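PDB 3C2G: Sys-1 protein from Caenorhabditis elegans, which acts as a beta-catenin in the Wnt signaling asymmetry pathway, binding the TCF factor POP-1 directly and activating or repressing target genes. Local coordinates for residues M21-M26 with I58-K63; G171-Y176 with I192-I197; I435-L440 with L483-E488. All blocks are in the same frame, centred on the assembly; numbering follows the deposited sequence.

How the interactions relate
The three contacts follow one another along the all-helical armadillo domain, and no two of them share a helix. Interactions 1 and 2 lie on the same side of the chain's centre, about 28 Å apart between centres. Interaction 3 lies on the opposite side, about 81 Å from interaction 1 between centres. Interaction 1 is partly buried and polar: one salt bridge joins helices 20-37 and 47-62. Interaction 2 is buried and apolar, with a phenylalanine ring between helices 167-174 and 189-198. Interaction 3 is also apolar but smaller. It sets a loop residue against the start of helix 437-448, with one exposed isoleucine.

Interaction 1: M21-M26 with I58-K63; sequences MQRLHM and IYDGLK
Two helices near the N-terminal end of the armadillo domain, 20-37 and 47-62, are joined here by a salt bridge between Arg23 and Asp60. The closest CA atoms, those of Arg23 and Gly61, are 8.0 Å apart, and the arginine reaches across to Asp60. Its CG stands anti to the carbonyl carbon, and the chain bends at chi3 before the guanidinium reaches the acid.

Asp60 OD2 also accepts a hydrogen bond from Trp14 NE1, so two donors grip this one oxygen. Arg23 is held in turn: its NE bonds to Thr17 O, its guanidinium makes a cation-pi contact with Trp14, and Tyr73 of helix 71-90 touches it. The double grip on OD2 would be expected to favour the charged form of Asp60, and the bond from NE to Thr17 O should limit the rotation of the guanidinium.

The two side chains cross at about a right angle, and the guanidinium and carboxylate planes are 68° apart. This is a single-oxygen contact. Arg23 NH1 donates to Asp60 OD2 at 2.8 Å with a bent N-H...O angle of 137°, and OD2 lies 29° out of the guanidinium plane.

Interaction 2: G171-Y176 with I192-I197; sequences GTLSEY and IIFRFI
Leu173 and Phe194 form the CH-pi part of a buried apolar contact between helices 167-174 and 189-198 of the armadillo domain. Leu173 CD1 sits over one face of the Phe194 ring, 4.2 Å from its centroid and 9° off the ring normal. The methyl is thus almost directly above the ring centre.

Other apolar contacts accompany it. Leu173 CB touches Phe194 CE2 at 3.6 Å, near the far end of the ring. Leu173 CG lies anti to the carbonyl carbon (chi1 -65°), which carries the branched end toward helix 189-198. There Leu173 CD1 meets Ile193 CG2 at 3.6 Å, and the two side chains cross at about a right angle. One methyl of Leu173 therefore serves both the ring and the isoleucine.

Ser174 OG adds an edge contact, in the ring plane, 3.9 Å from Phe194 CZ. Its hydrogen bond goes back to Val170 O in its own helix.

Three neighbouring helices touch the same side chains. Phe208 of helix 202-210 meets the Phe194 ring edge-to-face, and Leu266 of helix 251-270 also touches Phe194. Phe144 of helix 134-150 packs on Ile193.

Interaction 3: I435-L440 with L483-E488; sequences IEIDIL and LNVIDE
The CA atoms of Ile437 and Val485, 6.5 Å apart, are the nearest CA pair between the start of an armadillo-domain helix and a loop. Helix 437-448 begins at Ile437, with Glu436 in the N-cap position. Leu440 N bonds to Glu436 O at 3.3 Å in the first turn. The other segment starts in a short 3-10 piece at Leu483 and Asn484. At Val485 the chain becomes extended (phi -82°, psi 124°) and runs on in that form through Asp487. This loop lies between helices 457-472 and 494-507. The two segments are 43 residues apart at their closest ends.

Val485 is the loop residue that carries the contact, and it is buried. Its CB points toward the helix start. CG2 takes the main part. It meets one residue at the first position of the helix and another three positions later, nearly one turn on. Val485 CG1 lies 4.1 Å from Ile437 O.

The loop is held beyond the contact by polar bonds of its own: Asp487 OD1 accepts from Glu492 N, and OD2 accepts from Arg490 N. Leu483 O receives a bond from Asn493 ND2.

Ile437 is exposed, whereas Leu440 is buried. Ile437 has CG1 between the backbone N and the carbonyl carbon (chi1 55°), which leaves CG2 turned to the valine. The Leu440 side chain crosses that of Val485 at about a right angle. Val485 CG2 ends up in contact with two methyls, Ile437 CG2 at 3.7 Å and Leu440 CD1 at 3.8 Å.

Interaction 1: M21-M26 with I58-K63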
# COMPACT_ATOMS: atom_id res chain seq x y z
N MSE A 21 45.05 -26.11 -17.99
CA MSE A 21 45.77 -25.98 -16.72
C MSE A 21 46.53 -24.66 -16.62
O MSE A 21 46.65 -24.10 -15.53
CB MSE A 21 46.71 -27.17 -16.50
CG MSE A 21 46.76 -27.64 -15.04
SE MSE A 21 44.97 -27.94 -14.23
CE MSE A 21 44.23 -29.24 -15.51
N GLN A 22 47.02 -24.17 -17.75
CA GLN A 22 47.70 -22.88 -17.79
C GLN A 22 46.69 -21.73 -17.64
O GLN A 22 46.98 -20.71 -17.00
CB GLN A 22 48.53 -22.72 -19.06
N ARG A 23 45.50 -21.92 -18.20
CA ARG A 23 44.42 -20.94 -18.09
C ARG A 23 43.99 -20.71 -16.65
O ARG A 23 43.75 -19.57 -16.25
CB ARG A 23 43.22 -21.35 -18.95
CG ARG A 23 43.53 -21.30 -20.42
CD ARG A 23 42.30 -21.14 -21.25
NE ARG A 23 42.63 -20.35 -22.43
CZ ARG A 23 41.74 -19.71 -23.18
NH1 ARG A 23 40.45 -19.74 -22.87
NH2 ARG A 23 42.16 -19.02 -24.24
N LEU A 24 43.92 -21.79 -15.88
CA LEU A 24 43.62 -21.72 -14.47
C LEU A 24 44.69 -20.93 -13.72
O LEU A 24 44.36 -20.03 -12.93
CB LEU A 24 43.47 -23.13 -13.89
CG LEU A 24 43.19 -23.32 -12.39
CD1 LEU A 24 41.93 -22.59 -11.94
CD2 LEU A 24 43.10 -24.80 -12.08
N HIS A 25 45.95 -21.26 -13.98
CA HIS A 25 47.08 -20.57 -13.36
C HIS A 25 47.03 -19.07 -13.68
O HIS A 25 47.24 -18.24 -12.80
CB HIS A 25 48.42 -21.18 -13.81
CG HIS A 25 49.62 -20.52 -13.19
ND1 HIS A 25 50.11 -20.88 -11.95
CD2 HIS A 25 50.41 -19.51 -13.63
CE1 HIS A 25 51.15 -20.12 -11.66
NE2 HIS A 25 51.36 -19.29 -12.66
N MSE A 26 46.75 -18.75 -14.94
CA MSE A 26 46.67 -17.36 -15.39
C MSE A 26 45.54 -16.61 -14.69
O MSE A 26 45.70 -15.45 -14.31
CB MSE A 26 46.52 -17.29 -16.92
CG MSE A 26 47.79 -17.64 -17.70
SE MSE A 26 47.62 -17.56 -19.68
CE MSE A 26 46.42 -19.06 -19.99
N ILE A 58 37.38 -12.66 -18.59
CA ILE A 58 36.31 -13.24 -17.78
C ILE A 58 35.30 -13.96 -18.69
O ILE A 58 35.01 -15.16 -18.51
CB ILE A 58 35.63 -12.20 -16.88
CG1 ILE A 58 36.59 -11.81 -15.74
CG2 ILE A 58 34.32 -12.74 -16.34
CD1 ILE A 58 36.22 -10.56 -15.03
N TYR A 59 34.81 -13.23 -19.69
CA TYR A 59 33.85 -13.78 -20.65
C TYR A 59 34.41 -15.03 -21.35
O TYR A 59 33.77 -16.09 -21.35
CB TYR A 59 33.47 -12.70 -21.66
CG TYR A 59 32.44 -13.10 -22.69
CD1 TYR A 59 31.55 -14.15 -22.45
CD2 TYR A 59 32.33 -12.41 -23.90
CE1 TYR A 59 30.60 -14.50 -23.38
CE2 TYR A 59 31.37 -12.74 -24.83
CZ TYR A 59 30.51 -13.79 -24.57
OH TYR A 59 29.56 -14.16 -25.50
N ASP A 60 35.60 -14.91 -21.92
CA ASP A 60 36.22 -16.03 -22.60
C ASP A 60 36.42 -17.27 -21.71
O ASP A 60 36.17 -18.40 -22.15
CB ASP A 60 37.56 -15.62 -23.23
CG ASP A 60 38.14 -16.73 -24.07
OD1 ASP A 60 37.64 -16.93 -25.20
OD2 ASP A 60 39.07 -17.42 -23.57
N GLY A 61 36.85 -17.07 -20.48
CA GLY A 61 37.04 -18.17 -19.52
C GLY A 61 35.78 -18.95 -19.17
O GLY A 61 35.84 -20.14 -18.87
N LEU A 62 34.63 -18.29 -19.23
CA LEU A 62 33.35 -18.93 -18.91
C LEU A 62 32.83 -19.79 -20.04
O LEU A 62 32.00 -20.66 -19.82
CB LEU A 62 32.31 -17.89 -18.47
CG LEU A 62 32.68 -17.12 -17.20
CD1 LEU A 62 31.74 -15.96 -16.94
CD2 LEU A 62 32.74 -18.03 -15.99
N LYS A 63 33.31 -19.56 -21.26
CA LYS A 63 32.89 -20.36 -22.42
C LYS A 63 33.36 -21.81 -22.30
O LYS A 63 34.42 -22.07 -21.74
CB LYS A 63 33.41 -19.75 -23.72
CG LYS A 63 32.70 -18.48 -24.10
CD LYS A 63 33.16 -17.94 -25.44
CE LYS A 63 32.78 -16.48 -25.56
NZ LYS A 63 32.82 -15.99 -26.96

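Interaction 2: G171-Y176 with I192-I197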
# COMPACT_ATOMS: atom_id res chain seq x y z
N GLY A 171 12.64 -18.07 -16.33
CA GLY A 171 12.53 -19.51 -16.08
C GLY A 171 13.43 -19.95 -14.94
O GLY A 171 12.97 -20.55 -13.97
N THR A 172 14.71 -19.63 -15.04
CA THR A 172 15.68 -20.07 -14.05
C THR A 172 15.31 -19.58 -12.65
O THR A 172 15.32 -20.37 -11.70
CB THR A 172 17.14 -19.70 -14.45
OG1 THR A 172 17.57 -20.58 -15.50
CG2 THR A 172 18.10 -19.84 -13.26
N LEU A 173 14.96 -18.30 -12.53
CA LEU A 173 14.61 -17.72 -11.24
C LEU A 173 13.34 -18.36 -10.67
O LEU A 173 13.25 -18.60 -9.46
CB LEU A 173 14.41 -16.20 -11.33
CG LEU A 173 15.58 -15.26 -11.67
CD1 LEU A 173 15.03 -13.87 -11.93
CD2 LEU A 173 16.68 -15.20 -10.59
N SER A 174 12.37 -18.64 -11.55
CA SER A 174 11.08 -19.19 -11.15
C SER A 174 11.20 -20.59 -10.61
O SER A 174 10.37 -21.01 -9.80
CB SER A 174 10.10 -19.20 -12.31
OG SER A 174 9.72 -17.88 -12.64
N GLU A 175 12.20 -21.33 -11.06
CA GLU A 175 12.36 -22.71 -10.63
C GLU A 175 12.60 -22.76 -9.11
O GLU A 175 12.29 -23.75 -8.47
CB GLU A 175 13.47 -23.42 -11.42
CG GLU A 175 13.45 -24.96 -11.28
CD GLU A 175 14.50 -25.69 -12.13
OE1 GLU A 175 14.92 -25.15 -13.19
OE2 GLU A 175 14.89 -26.83 -11.75
N TYR A 176 13.11 -21.67 -8.54
CA TYR A 176 13.29 -21.60 -7.10
C TYR A 176 11.96 -21.47 -6.36
O TYR A 176 11.91 -21.66 -5.14
CB TYR A 176 14.19 -20.44 -6.71
CG TYR A 176 15.67 -20.64 -6.98
CD1 TYR A 176 16.53 -21.03 -5.96
CD2 TYR A 176 16.21 -20.40 -8.25
CE1 TYR A 176 17.89 -21.17 -6.19
CE2 TYR A 176 17.55 -20.56 -8.49
CZ TYR A 176 18.39 -20.95 -7.45
OH TYR A 176 19.75 -21.09 -7.68
N ILE A 192 15.52 -9.61 -5.03
CA ILE A 192 16.10 -8.37 -5.54
C ILE A 192 15.97 -8.27 -7.07
O ILE A 192 15.54 -7.25 -7.58
CB ILE A 192 17.57 -8.22 -5.11
CG1 ILE A 192 17.69 -8.23 -3.57
CG2 ILE A 192 18.19 -6.95 -5.69
CD1 ILE A 192 16.86 -7.14 -2.85
N ILE A 193 16.28 -9.36 -7.76
CA ILE A 193 16.23 -9.42 -9.21
C ILE A 193 14.80 -9.34 -9.76
O ILE A 193 14.54 -8.57 -10.69
CB ILE A 193 16.95 -10.69 -9.75
CG1 ILE A 193 18.43 -10.66 -9.34
CG2 ILE A 193 16.82 -10.78 -11.26
CD1 ILE A 193 19.07 -12.02 -9.26
N PHE A 194 13.89 -10.14 -9.22
CA PHE A 194 12.47 -10.04 -9.55
C PHE A 194 11.96 -8.62 -9.34
O PHE A 194 11.35 -8.03 -10.23
CB PHE A 194 11.62 -11.02 -8.75
CG PHE A 194 11.43 -12.34 -9.43
CD1 PHE A 194 10.83 -12.39 -10.69
CD2 PHE A 194 11.83 -13.51 -8.83
CE1 PHE A 194 10.64 -13.61 -11.35
CE2 PHE A 194 11.65 -14.74 -9.48
CZ PHE A 194 11.05 -14.78 -10.75
N ARG A 195 12.25 -8.04 -8.19
CA ARG A 195 11.83 -6.68 -7.93
C ARG A 195 12.33 -5.75 -9.03
O ARG A 195 11.60 -4.89 -9.51
CB ARG A 195 12.33 -6.22 -6.56
CG ARG A 195 11.92 -4.81 -6.19
CD ARG A 195 12.45 -4.42 -4.81
NE ARG A 195 11.97 -3.11 -4.40
CZ ARG A 195 10.87 -2.90 -3.69
NH1 ARG A 195 10.12 -3.93 -3.31
NH2 ARG A 195 10.51 -1.67 -3.36
N PHE A 196 13.58 -5.96 -9.43
CA PHE A 196 14.27 -5.08 -10.35
C PHE A 196 13.73 -5.14 -11.77
O PHE A 196 13.55 -4.10 -12.40
CB PHE A 196 15.78 -5.39 -10.30
CG PHE A 196 16.62 -4.57 -11.25
CD1 PHE A 196 16.88 -3.22 -10.98
CD2 PHE A 196 17.15 -5.14 -12.40
CE1 PHE A 196 17.65 -2.46 -11.86
CE2 PHE A 196 17.93 -4.39 -13.28
CZ PHE A 196 18.18 -3.04 -13.01
N ILE A 197 13.45 -6.33 -12.29
CA ILE A 197 12.97 -6.47 -13.66
C ILE A 197 11.48 -6.15 -13.79
O ILE A 197 11.00 -5.81 -14.87
CB ILE A 197 13.26 -7.87 -14.27
CG1 ILE A 197 12.51 -8.97 -13.52
CG2 ILE A 197 14.77 -8.17 -14.31
CD1 ILE A 197 12.64 -10.34 -14.15

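Interaction 3: I435-L440 with L483-E488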
# COMPACT_ATOMS: atom_id res chain seq x y z
N ILE A 435 -22.83 7.37 21.01
CA ILE A 435 -23.34 8.60 21.59
C ILE A 435 -22.98 8.81 23.05
O ILE A 435 -23.45 9.76 23.68
CB ILE A 435 -24.88 8.82 21.35
CG1 ILE A 435 -25.71 7.58 21.70
CG2 ILE A 435 -25.14 9.31 19.92
CD1 ILE A 435 -26.04 7.47 23.18
N GLU A 436 -22.11 7.96 23.61
CA GLU A 436 -21.56 8.22 24.94
C GLU A 436 -20.73 9.50 24.91
O GLU A 436 -20.14 9.81 23.88
CB GLU A 436 -20.72 7.06 25.44
CG GLU A 436 -21.52 5.87 25.97
CD GLU A 436 -20.64 4.71 26.42
OE1 GLU A 436 -19.40 4.80 26.26
OE2 GLU A 436 -21.18 3.72 26.94
N ILE A 437 -20.68 10.23 26.02
CA ILE A 437 -20.10 11.59 25.98
C ILE A 437 -18.61 11.65 25.69
O ILE A 437 -18.14 12.61 25.08
CB ILE A 437 -20.40 12.42 27.25
CG1 ILE A 437 -19.93 11.69 28.51
CG2 ILE A 437 -21.86 12.78 27.33
CD1 ILE A 437 -19.62 12.62 29.63
N ASP A 438 -17.87 10.64 26.11
CA ASP A 438 -16.43 10.64 25.90
C ASP A 438 -16.05 10.60 24.42
O ASP A 438 -15.20 11.37 23.99
CB ASP A 438 -15.76 9.51 26.67
CG ASP A 438 -14.26 9.74 26.88
OD1 ASP A 438 -13.76 10.87 26.64
OD2 ASP A 438 -13.58 8.77 27.30
N ILE A 439 -16.68 9.73 23.63
CA ILE A 439 -16.35 9.65 22.22
C ILE A 439 -16.91 10.83 21.41
O ILE A 439 -16.27 11.30 20.45
CB ILE A 439 -16.72 8.28 21.59
CG1 ILE A 439 -15.85 8.03 20.34
CG2 ILE A 439 -18.21 8.19 21.28
CD1 ILE A 439 -15.85 6.62 19.86
N LEU A 440 -18.07 11.34 21.82
CA LEU A 440 -18.60 12.57 21.22
C LEU A 440 -17.61 13.72 21.39
O LEU A 440 -17.36 14.46 20.45
CB LEU A 440 -19.96 12.96 21.80
CG LEU A 440 -21.19 12.19 21.30
CD1 LEU A 440 -22.44 12.75 21.96
CD2 LEU A 440 -21.35 12.23 19.79
N LEU A 483 -26.86 17.27 21.87
CA LEU A 483 -26.58 18.70 21.82
C LEU A 483 -26.30 19.30 23.19
O LEU A 483 -26.13 20.52 23.30
CB LEU A 483 -27.72 19.45 21.13
CG LEU A 483 -27.85 19.28 19.61
CD1 LEU A 483 -28.96 20.14 19.09
CD2 LEU A 483 -26.56 19.63 18.89
N ASN A 484 -26.24 18.47 24.22
CA ASN A 484 -25.88 18.93 25.56
C ASN A 484 -24.43 18.68 25.92
O ASN A 484 -23.96 19.09 26.98
CB ASN A 484 -26.78 18.30 26.63
CG ASN A 484 -28.25 18.70 26.48
OD1 ASN A 484 -28.60 19.74 25.90
ND2 ASN A 484 -29.13 17.84 27.00
N VAL A 485 -23.71 17.98 25.03
CA VAL A 485 -22.31 17.68 25.26
C VAL A 485 -21.45 18.88 24.86
O VAL A 485 -21.52 19.37 23.73
CB VAL A 485 -21.87 16.40 24.52
CG1 VAL A 485 -20.45 16.01 24.92
CG2 VAL A 485 -22.84 15.26 24.81
N ILE A 486 -20.65 19.34 25.82
CA ILE A 486 -19.80 20.51 25.67
C ILE A 486 -18.36 20.06 25.89
O ILE A 486 -18.08 19.35 26.85
CB ILE A 486 -20.18 21.57 26.75
CG1 ILE A 486 -21.69 21.87 26.73
CG2 ILE A 486 -19.35 22.84 26.62
CD1 ILE A 486 -22.21 22.54 25.47
N ASP A 487 -17.45 20.46 25.02
CA ASP A 487 -16.05 20.06 25.19
C ASP A 487 -15.32 20.98 26.17
O ASP A 487 -15.65 22.16 26.30
CB ASP A 487 -15.32 20.00 23.86
CG ASP A 487 -14.96 21.38 23.35
OD1 ASP A 487 -15.88 22.18 23.13
OD2 ASP A 487 -13.74 21.65 23.18
N GLU A 488 -14.31 20.43 26.84
CA GLU A 488 -13.49 21.17 27.81
C GLU A 488 -12.66 22.29 27.17
O GLU A 488 -12.50 23.35 27.76
CB GLU A 488 -12.55 20.21 28.57